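Local coordinates for protein RickCE (Rickettsia bellii, PDB 5HAM) that probably acts as a CE-clan cysteine protease effector that removes ubiquitin, here represented by the part of the longer protein that holds its catalytic domain, at residues W8-L18 with V137-W147; N117-T125 with K182-N190. All coordinates share one frame; numbering follows the deposited sequence.

Interaction 1: residues W8-L18 with V137-W147; sequences WYTENEITHLL and VIPIEMGYGHW
Helix 11-18 runs nearly antiparallel to strand 137-141, their axes 161° apart and 9.9 Å at closest approach; Ile-14 and Leu-18 face Pro-139 and Val-137, and Trp-147, at the start of the next strand, comes in beside them. The CD1 methyl of Ile-14 makes a CH-pi contact over one face of the Trp-147 indole, 3.4 Å from the centroid of the five-membered ring, while CG2, anti to the backbone N, lies alongside the Pro-139 ring, 3.9 Å from CG. Glu-141 CG covers the opposite indole face, so the ring is sandwiched between aliphatic groups. The indole NE1 gives a weak, bent bond to Tyr-9 O at 3.2 Å. One turn on from Ile-14, Leu-18 CD1 meets Val-137 CG1 tip to tip at 3.9 Å. Glu-11 lays CB against Trp-147 CH2, and a water donates to both Glu-11 OE1 and Glu-141 OE1; Glu-11 OE2 accepts from Ala-32 N. Before the helix, the Trp-8 ring meets Tyr-144 O at its edge. His-146, next to Trp-147, bonds Asp-167, consistent with the His-Asp pair of CE-clan proteases. The helix lies on one face of the mixed sheet, with strand 27-34 beside strand 135-141 and helices 211-223 and 238-251 alongside.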
loop_
_atom_site.group_PDB
_atom_site.type_symbol
_atom_site.label_atom_id
_atom_site.label_comp_id
_atom_site.label_asym_id
_atom_site.label_seq_id
_atom_site.Cartn_x
_atom_site.Cartn_y
_atom_site.Cartn_z
ATOM N N TRP A 8 -13.131 4.520 -1.445
ATOM C CA TRP A 8 -11.810 3.981 -1.124
ATOM C C TRP A 8 -11.355 4.398 0.258
ATOM O O TRP A 8 -11.305 5.581 0.564
ATOM C CB TRP A 8 -10.761 4.372 -2.174
ATOM C CG TRP A 8 -11.064 3.828 -3.543
ATOM C CD1 TRP A 8 -12.303 3.594 -4.077
ATOM C CD2 TRP A 8 -10.118 3.442 -4.545
ATOM N NE1 TRP A 8 -12.187 3.099 -5.351
ATOM C CE2 TRP A 8 -10.854 2.991 -5.665
ATOM C CE3 TRP A 8 -8.720 3.446 -4.614
ATOM C CZ2 TRP A 8 -10.239 2.539 -6.834
ATOM C CZ3 TRP A 8 -8.106 2.991 -5.772
ATOM C CH2 TRP A 8 -8.868 2.542 -6.869
ATOM N N TYR A 9 -11.032 3.412 1.089
ATOM C CA TYR A 9 -10.524 3.666 2.432
ATOM C C TYR A 9 -9.159 4.320 2.363
ATOM O O TYR A 9 -8.356 4.010 1.486
ATOM C CB TYR A 9 -10.345 2.365 3.224
ATOM C CG TYR A 9 -11.586 1.731 3.775
ATOM C CD1 TYR A 9 -12.822 1.941 3.194
ATOM C CD2 TYR A 9 -11.517 0.904 4.885
ATOM C CE1 TYR A 9 -13.962 1.343 3.710
ATOM C CE2 TYR A 9 -12.647 0.308 5.413
ATOM C CZ TYR A 9 -13.865 0.527 4.822
ATOM O OH TYR A 9 -14.988 -0.072 5.336
ATOM N N THR A 10 -8.882 5.198 3.311
ATOM C CA THR A 10 -7.531 5.694 3.473
ATOM C C THR A 10 -6.926 5.020 4.697
ATOM O O THR A 10 -7.634 4.352 5.458
ATOM C CB THR A 10 -7.542 7.188 3.698
ATOM O OG1 THR A 10 -8.002 7.446 5.028
ATOM C CG2 THR A 10 -8.494 7.835 2.715
ATOM N N GLU A 11 -5.623 5.199 4.883
ATOM C CA GLU A 11 -4.911 4.614 6.014
ATOM C C GLU A 11 -5.550 5.007 7.346
ATOM O O GLU A 11 -5.508 4.261 8.320
ATOM C CB GLU A 11 -3.447 5.055 5.987
ATOM C CG GLU A 11 -2.579 4.413 7.045
ATOM C CD GLU A 11 -1.145 4.911 6.995
ATOM O OE1 GLU A 11 -0.784 5.599 6.007
ATOM O OE2 GLU A 11 -0.379 4.612 7.941
ATOM N N ASN A 12 -6.146 6.189 7.366
ATOM C CA ASN A 12 -6.713 6.741 8.568
ATOM C C ASN A 12 -7.859 5.882 9.082
ATOM O O ASN A 12 -7.909 5.552 10.261
ATOM C CB ASN A 12 -7.173 8.174 8.311
ATOM C CG ASN A 12 -7.484 8.905 9.575
ATOM O OD1 ASN A 12 -8.571 9.459 9.736
ATOM N ND2 ASN A 12 -6.535 8.895 10.507
ATOM N N GLU A 13 -8.760 5.495 8.186
ATOM C CA GLU A 13 -9.874 4.635 8.563
ATOM C C GLU A 13 -9.402 3.248 8.921
ATOM O O GLU A 13 -9.865 2.662 9.896
ATOM C CB GLU A 13 -10.883 4.513 7.430
ATOM C CG GLU A 13 -11.789 5.697 7.294
ATOM C CD GLU A 13 -11.270 6.713 6.315
ATOM O OE1 GLU A 13 -10.198 6.482 5.708
ATOM O OE2 GLU A 13 -11.952 7.744 6.151
ATOM N N ILE A 14 -8.507 2.711 8.106
ATOM C CA ILE A 14 -8.029 1.356 8.321
ATOM C C ILE A 14 -7.430 1.247 9.728
ATOM O O ILE A 14 -7.764 0.347 10.491
ATOM C CB ILE A 14 -7.023 0.971 7.233
ATOM C CG1 ILE A 14 -7.762 0.789 5.907
ATOM C CG2 ILE A 14 -6.280 -0.300 7.596
ATOM C CD1 ILE A 14 -6.844 0.600 4.727
ATOM N N THR A 15 -6.590 2.215 10.067
ATOM C CA THR A 15 -5.936 2.291 11.368
ATOM C C THR A 15 -6.942 2.407 12.513
ATOM O O THR A 15 -6.828 1.699 13.501
ATOM C CB THR A 15 -4.914 3.458 11.381
ATOM O OG1 THR A 15 -3.821 3.114 10.521
ATOM C CG2 THR A 15 -4.367 3.684 12.743
ATOM N N HIS A 16 -7.939 3.275 12.365
ATOM C CA HIS A 16 -8.970 3.444 13.398
ATOM C C HIS A 16 -9.840 2.206 13.568
ATOM O O HIS A 16 -10.128 1.778 14.686
ATOM C CB HIS A 16 -9.889 4.623 13.073
ATOM C CG HIS A 16 -9.195 5.943 13.048
ATOM N ND1 HIS A 16 -9.764 7.081 12.514
ATOM C CD2 HIS A 16 -7.964 6.308 13.485
ATOM C CE1 HIS A 16 -8.919 8.085 12.625
ATOM N NE2 HIS A 16 -7.820 7.646 13.204
ATOM N N LEU A 17 -10.290 1.663 12.444
ATOM C CA LEU A 17 -11.089 0.457 12.450
ATOM C C LEU A 17 -10.349 -0.685 13.144
ATOM O O LEU A 17 -10.945 -1.427 13.928
ATOM C CB LEU A 17 -11.458 0.078 11.020
ATOM C CG LEU A 17 -12.602 0.953 10.527
ATOM C CD1 LEU A 17 -12.732 0.889 9.010
ATOM C CD2 LEU A 17 -13.871 0.505 11.235
ATOM N N LEU A 18 -9.053 -0.806 12.873
ATOM C CA LEU A 18 -8.255 -1.876 13.460
ATOM C C LEU A 18 -8.088 -1.669 14.953
ATOM O O LEU A 18 -8.356 -2.571 15.750
ATOM C CB LEU A 18 -6.882 -1.969 12.796
ATOM C CG LEU A 18 -6.859 -2.647 11.425
ATOM C CD1 LEU A 18 -5.490 -2.478 10.789
ATOM C CD2 LEU A 18 -7.229 -4.114 11.549
ATOM N N VAL A 137 -0.335 -6.165 13.467
ATOM C CA VAL A 137 -1.078 -6.047 12.227
ATOM C C VAL A 137 -0.524 -4.877 11.417
ATOM O O VAL A 137 -0.445 -3.749 11.904
ATOM C CB VAL A 137 -2.579 -5.849 12.527
ATOM C CG1 VAL A 137 -3.400 -5.718 11.233
ATOM C CG2 VAL A 137 -3.092 -6.985 13.410
ATOM N N ILE A 138 -0.118 -5.158 10.188
ATOM C CA ILE A 138 0.456 -4.147 9.308
ATOM C C ILE A 138 -0.355 -4.007 8.020
ATOM O O ILE A 138 -0.373 -4.916 7.188
ATOM C CB ILE A 138 1.904 -4.500 8.907
ATOM C CG1 ILE A 138 2.715 -4.956 10.134
ATOM C CG2 ILE A 138 2.553 -3.318 8.186
ATOM C CD1 ILE A 138 4.131 -5.457 9.788
ATOM N N PRO A 139 -1.038 -2.870 7.858
ATOM C CA PRO A 139 -1.729 -2.583 6.598
ATOM C C PRO A 139 -0.671 -2.369 5.541
ATOM O O PRO A 139 0.295 -1.684 5.823
ATOM C CB PRO A 139 -2.465 -1.264 6.881
ATOM C CG PRO A 139 -2.506 -1.135 8.352
ATOM C CD PRO A 139 -1.273 -1.834 8.874
ATOM N N ILE A 140 -0.833 -2.965 4.366
ATOM C CA ILE A 140 0.138 -2.813 3.296
ATOM C C ILE A 140 -0.509 -2.290 2.026
ATOM O O ILE A 140 -1.415 -2.918 1.469
ATOM C CB ILE A 140 0.888 -4.136 3.004
ATOM C CG1 ILE A 140 1.639 -4.582 4.268
ATOM C CG2 ILE A 140 1.852 -3.942 1.844
ATOM C CD1 ILE A 140 2.617 -5.664 4.039
ATOM N N GLU A 141 -0.053 -1.123 1.586
ATOM C CA GLU A 141 -0.531 -0.533 0.344
ATOM C C GLU A 141 0.396 -0.895 -0.811
ATOM O O GLU A 141 1.495 -0.365 -0.909
ATOM C CB GLU A 141 -0.639 0.984 0.486
ATOM C CG GLU A 141 -1.756 1.617 -0.334
ATOM C CD GLU A 141 -1.762 3.137 -0.219
ATOM O OE1 GLU A 141 -0.808 3.693 0.373
ATOM O OE2 GLU A 141 -2.720 3.781 -0.712
ATOM N N MET A 142 -0.062 -1.802 -1.673
ATOM C CA MET A 142 0.708 -2.276 -2.824
ATOM C C MET A 142 0.670 -1.308 -3.979
ATOM O O MET A 142 1.244 -1.564 -5.037
ATOM C CB MET A 142 0.148 -3.611 -3.324
ATOM C CG MET A 142 0.108 -4.722 -2.296
ATOM S SD MET A 142 1.736 -5.292 -1.840
ATOM C CE MET A 142 2.358 -5.867 -3.381
ATOM N N GLY A 143 -0.023 -0.201 -3.789
ATOM C CA GLY A 143 -0.176 0.801 -4.826
ATOM C C GLY A 143 -1.338 1.636 -4.353
ATOM O O GLY A 143 -1.972 1.270 -3.355
ATOM N N TYR A 144 -1.619 2.739 -5.040
ATOM C CA TYR A 144 -2.657 3.664 -4.598
ATOM C C TYR A 144 -4.000 2.963 -4.305
ATOM O O TYR A 144 -4.670 2.451 -5.206
ATOM C CB TYR A 144 -2.844 4.840 -5.583
ATOM C CG TYR A 144 -3.797 5.886 -5.032
ATOM C CD1 TYR A 144 -3.339 6.917 -4.226
ATOM C CD2 TYR A 144 -5.165 5.810 -5.282
ATOM C CE1 TYR A 144 -4.210 7.849 -3.697
ATOM C CE2 TYR A 144 -6.034 6.742 -4.772
ATOM C CZ TYR A 144 -5.556 7.754 -3.980
ATOM O OH TYR A 144 -6.439 8.667 -3.472
ATOM N N GLY A 145 -4.362 2.916 -3.027
ATOM C CA GLY A 145 -5.622 2.337 -2.604
ATOM C C GLY A 145 -5.680 0.821 -2.678
ATOM O O GLY A 145 -6.700 0.220 -2.338
ATOM N N HIS A 146 -4.596 0.200 -3.126
ATOM C CA HIS A 146 -4.524 -1.257 -3.199
ATOM C C HIS A 146 -4.142 -1.792 -1.830
ATOM O O HIS A 146 -2.997 -2.173 -1.592
ATOM C CB HIS A 146 -3.526 -1.695 -4.282
ATOM C CG HIS A 146 -3.501 -3.174 -4.528
ATOM N ND1 HIS A 146 -2.980 -3.728 -5.679
ATOM C CD2 HIS A 146 -3.916 -4.217 -3.767
ATOM C CE1 HIS A 146 -3.081 -5.044 -5.617
ATOM N NE2 HIS A 146 -3.644 -5.366 -4.468
ATOM N N TRP A 147 -5.112 -1.806 -0.929
ATOM C CA TRP A 147 -4.844 -2.138 0.464
ATOM C C TRP A 147 -4.865 -3.632 0.660
ATOM O O TRP A 147 -5.735 -4.312 0.114
ATOM C CB TRP A 147 -5.854 -1.482 1.402
ATOM C CG TRP A 147 -5.606 -0.061 1.563
ATOM C CD1 TRP A 147 -6.352 0.958 1.066
ATOM C CD2 TRP A 147 -4.520 0.528 2.263
ATOM N NE1 TRP A 147 -5.797 2.162 1.419
ATOM C CE2 TRP A 147 -4.666 1.927 2.165
ATOM C CE3 TRP A 147 -3.434 0.019 2.988
ATOM C CZ2 TRP A 147 -3.779 2.816 2.743
ATOM C CZ3 TRP A 147 -2.554 0.896 3.560
ATOM C CH2 TRP A 147 -2.727 2.283 3.431
HETATM O O HOH W 1 -1.168 5.493 2.979
#

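Interaction 2: residues N117-T125 with K182-N190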
loop_
_atom_site.group_PDB
_atom_site.type_symbol
_atom_site.label_atom_id
_atom_site.label_comp_id
_atom_site.label_asym_id
_atom_site.label_seq_id
_atom_site.Cartn_x
_atom_site.Cartn_y
_atom_site.Cartn_z
ATOM N N ASN A 117 9.598 1.599 5.798
ATOM C CA ASN A 117 8.995 0.275 5.603
ATOM C C ASN A 117 9.739 -0.798 6.386
ATOM O O ASN A 117 9.127 -1.607 7.064
ATOM C CB ASN A 117 8.919 -0.122 4.123
ATOM C CG ASN A 117 7.822 0.623 3.362
ATOM O OD1 ASN A 117 6.920 1.203 3.954
ATOM N ND2 ASN A 117 7.890 0.584 2.040
ATOM N N GLU A 118 11.063 -0.804 6.310
ATOM C CA GLU A 118 11.837 -1.719 7.151
ATOM C C GLU A 118 11.613 -1.495 8.656
ATOM O O GLU A 118 11.481 -2.450 9.418
ATOM C CB GLU A 118 13.326 -1.632 6.838
ATOM C CG GLU A 118 13.703 -2.192 5.502
ATOM C CD GLU A 118 15.163 -1.981 5.199
ATOM O OE1 GLU A 118 15.839 -1.327 6.015
ATOM O OE2 GLU A 118 15.636 -2.461 4.150
ATOM N N ASP A 119 11.573 -0.238 9.084
ATOM C CA ASP A 119 11.364 0.049 10.501
ATOM C C ASP A 119 10.024 -0.464 11.025
ATOM O O ASP A 119 9.932 -0.939 12.157
ATOM C CB ASP A 119 11.561 1.534 10.795
ATOM C CG ASP A 119 12.997 1.976 10.570
ATOM O OD1 ASP A 119 13.915 1.132 10.705
ATOM O OD2 ASP A 119 13.216 3.160 10.257
ATOM N N ILE A 120 8.993 -0.411 10.194
ATOM C CA ILE A 120 7.685 -0.913 10.591
ATOM C C ILE A 120 7.705 -2.430 10.751
ATOM O O ILE A 120 7.196 -2.969 11.730
ATOM C CB ILE A 120 6.626 -0.476 9.589
ATOM C CG1 ILE A 120 6.476 1.053 9.638
ATOM C CG2 ILE A 120 5.312 -1.168 9.872
ATOM C CD1 ILE A 120 5.922 1.662 8.361
ATOM N N LEU A 121 8.323 -3.119 9.805
ATOM C CA LEU A 121 8.490 -4.552 9.932
ATOM C C LEU A 121 9.287 -4.919 11.176
ATOM O O LEU A 121 8.938 -5.856 11.897
ATOM C CB LEU A 121 9.208 -5.095 8.715
ATOM C CG LEU A 121 8.422 -6.099 7.886
ATOM C CD1 LEU A 121 9.352 -6.738 6.844
ATOM C CD2 LEU A 121 7.760 -7.135 8.810
ATOM N N ASN A 122 10.369 -4.189 11.425
ATOM C CA ASN A 122 11.163 -4.435 12.628
ATOM C C ASN A 122 10.440 -4.126 13.943
ATOM O O ASN A 122 10.553 -4.886 14.905
ATOM C CB ASN A 122 12.497 -3.695 12.570
ATOM C CG ASN A 122 13.565 -4.494 11.855
ATOM O OD1 ASN A 122 13.616 -5.722 11.979
ATOM N ND2 ASN A 122 14.416 -3.808 11.089
ATOM N N ARG A 123 9.710 -3.012 13.981
ATOM C CA ARG A 123 8.930 -2.650 15.157
ATOM C C ARG A 123 7.874 -3.725 15.433
ATOM O O ARG A 123 7.677 -4.131 16.572
ATOM C CB ARG A 123 8.276 -1.278 14.980
ATOM C CG ARG A 123 7.444 -0.825 16.178
ATOM C CD ARG A 123 8.270 -0.863 17.474
ATOM N NE ARG A 123 7.508 -0.486 18.664
ATOM C CZ ARG A 123 7.968 -0.593 19.906
ATOM N NH1 ARG A 123 9.187 -1.071 20.122
ATOM N NH2 ARG A 123 7.215 -0.229 20.936
ATOM N N ALA A 124 7.224 -4.200 14.378
ATOM C CA ALA A 124 6.212 -5.236 14.504
ATOM C C ALA A 124 6.832 -6.479 15.114
ATOM O O ALA A 124 6.255 -7.108 16.011
ATOM C CB ALA A 124 5.576 -5.547 13.140
ATOM N N THR A 125 8.032 -6.800 14.647
ATOM C CA THR A 125 8.780 -7.942 15.146
ATOM C C THR A 125 9.208 -7.746 16.600
ATOM O O THR A 125 9.210 -8.688 17.400
ATOM C CB THR A 125 10.019 -8.204 14.263
ATOM O OG1 THR A 125 9.593 -8.500 12.921
ATOM C CG2 THR A 125 10.832 -9.371 14.801
ATOM N N LYS A 182 10.568 -9.244 -1.090
ATOM C CA LYS A 182 11.900 -8.641 -1.103
ATOM C C LYS A 182 12.130 -7.794 0.151
ATOM O O LYS A 182 13.239 -7.757 0.691
ATOM C CB LYS A 182 12.128 -7.773 -2.351
ATOM C CG LYS A 182 12.216 -8.537 -3.676
ATOM C CD LYS A 182 12.753 -9.956 -3.507
ATOM C CE LYS A 182 12.660 -10.766 -4.812
ATOM N NZ LYS A 182 12.906 -12.230 -4.584
ATOM N N LEU A 183 11.087 -7.103 0.607
ATOM C CA LEU A 183 11.209 -6.293 1.810
ATOM C C LEU A 183 11.388 -7.195 3.017
ATOM O O LEU A 183 12.254 -6.963 3.850
ATOM C CB LEU A 183 9.980 -5.417 2.007
ATOM C CG LEU A 183 9.951 -4.617 3.313
ATOM C CD1 LEU A 183 11.101 -3.593 3.367
ATOM C CD2 LEU A 183 8.597 -3.941 3.463
ATOM N N ILE A 184 10.568 -8.233 3.095
ATOM C CA ILE A 184 10.595 -9.134 4.241
ATOM C C ILE A 184 11.977 -9.751 4.370
ATOM O O ILE A 184 12.570 -9.770 5.452
ATOM C CB ILE A 184 9.528 -10.239 4.120
ATOM C CG1 ILE A 184 8.119 -9.641 4.235
ATOM C CG2 ILE A 184 9.748 -11.324 5.163
ATOM C CD1 ILE A 184 6.999 -10.650 4.001
ATOM N N ASP A 185 12.515 -10.217 3.255
ATOM C CA ASP A 185 13.845 -10.821 3.293
ATOM C C ASP A 185 14.966 -9.802 3.559
ATOM O O ASP A 185 15.932 -10.115 4.239
ATOM C CB ASP A 185 14.140 -11.648 2.040
ATOM C CG ASP A 185 15.453 -12.413 2.164
ATOM O OD1 ASP A 185 15.471 -13.483 2.814
ATOM O OD2 ASP A 185 16.477 -11.929 1.642
ATOM N N LYS A 186 14.836 -8.587 3.038
ATOM C CA LYS A 186 15.811 -7.549 3.353
ATOM C C LYS A 186 15.822 -7.262 4.849
ATOM O O LYS A 186 16.879 -7.074 5.440
ATOM C CB LYS A 186 15.522 -6.261 2.581
ATOM C CG LYS A 186 16.559 -5.157 2.790
ATOM C CD LYS A 186 16.648 -4.245 1.561
ATOM C CE LYS A 186 17.916 -3.391 1.550
ATOM N NZ LYS A 186 17.754 -2.071 2.237
ATOM N N THR A 187 14.640 -7.251 5.458
ATOM C CA THR A 187 14.500 -6.852 6.851
ATOM C C THR A 187 14.769 -7.988 7.844
ATOM O O THR A 187 15.416 -7.787 8.876
ATOM C CB THR A 187 13.077 -6.301 7.113
ATOM O OG1 THR A 187 12.795 -5.238 6.192
ATOM C CG2 THR A 187 12.950 -5.784 8.538
ATOM N N LEU A 188 14.269 -9.176 7.526
ATOM C CA LEU A 188 14.218 -10.261 8.493
ATOM C C LEU A 188 14.927 -11.527 8.040
ATOM O O LEU A 188 14.942 -12.515 8.768
ATOM C CB LEU A 188 12.767 -10.608 8.807
ATOM C CG LEU A 188 11.924 -9.449 9.328
ATOM C CD1 LEU A 188 10.474 -9.864 9.375
ATOM C CD2 LEU A 188 12.424 -9.020 10.702
ATOM N N GLY A 189 15.516 -11.506 6.847
ATOM C CA GLY A 189 16.175 -12.689 6.317
ATOM C C GLY A 189 17.474 -13.051 7.016
ATOM O O GLY A 189 18.176 -13.970 6.606
ATOM N N ASN A 190 17.802 -12.316 8.072
ATOM C CA ASN A 190 19.027 -12.562 8.809
ATOM C C ASN A 190 18.761 -13.152 10.185
ATOM O O ASN A 190 19.693 -13.432 10.938
ATOM C CB ASN A 190 19.837 -11.281 8.938
ATOM C CG ASN A 190 21.286 -11.486 8.576
ATOM O OD1 ASN A 190 22.154 -11.574 9.447
ATOM N ND2 ASN A 190 21.558 -11.593 7.279
#
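Leu-121 overlaps the side of helix 182-188 as a knob in a hole formed by Leu-183, Ile-184, Thr-187 and Leu-188. Its CD1 branch goes deep enough to touch backbone, lying 3.7 Å from Ile-184 CA, and also meets Thr-187 CB. The CD2 branch crosses toward Leu-188 CD1 at 3.9 Å, so the two methyls divide the hole between them.

One turn earlier, Glu-118 shows how a charged residue can serve both an apolar and a polar layer. Its CG packs on Leu-183 CD1 at 3.6 Å, and the extended chain carries the carboxylate past Thr-187 to Lys-186. There NZ donates to OE2 at 2.9 Å, a salt bridge on the syn side and only 16° out of the carboxylate plane. The lysine bends at its last torsion (chi4 -90°), which turns NZ back to the oxygen that its own CG and CD also approach.

Thr-187 lies between these layers. The Thr-187 hydroxyl donates to Leu-183 O at 3.0 Å from above the carbonyl plane, and its CG2 is turned to the Asn-122 amide. Thr-125 repeats the inward bond, from OG1 to Leu-121 O, and presents the same OG1 to Leu-188 CD2 at 3.6 Å. Both hydroxyls are thereby tied to their own helices.

On the side facing the sheet, Leu-121 also touches Ile-138 and Ile-184 touches Leu-163. Two helices crossing at -64° with a single leucine knob, both resting on one face of a central sheet, form a layer of the alpha/beta architecture seen in CE-clan proteases.

Interactions 1 and 2 lie on opposite faces of the same five-stranded mixed sheet, their centres 19 Å apart, and strand 135-141 serves both. Pro-139 and Val-137 look to helix 11-20, whereas Ile-138 points to the other side, where its CD1 lies 3.7 Å from Ala-124 CB and its CG2 packs on Ile-120 CG2. Along the chain the segments alternate: 8-18, 117-125, 137-147, 182-190. The long helix 96-130 leads directly into strand 135-141, so the connection itself carries the chain from one contact to the other. Helix 11-20 and helix 96-130 therefore cover opposite sides of one sheet, which joins the two contacts into a single folded body.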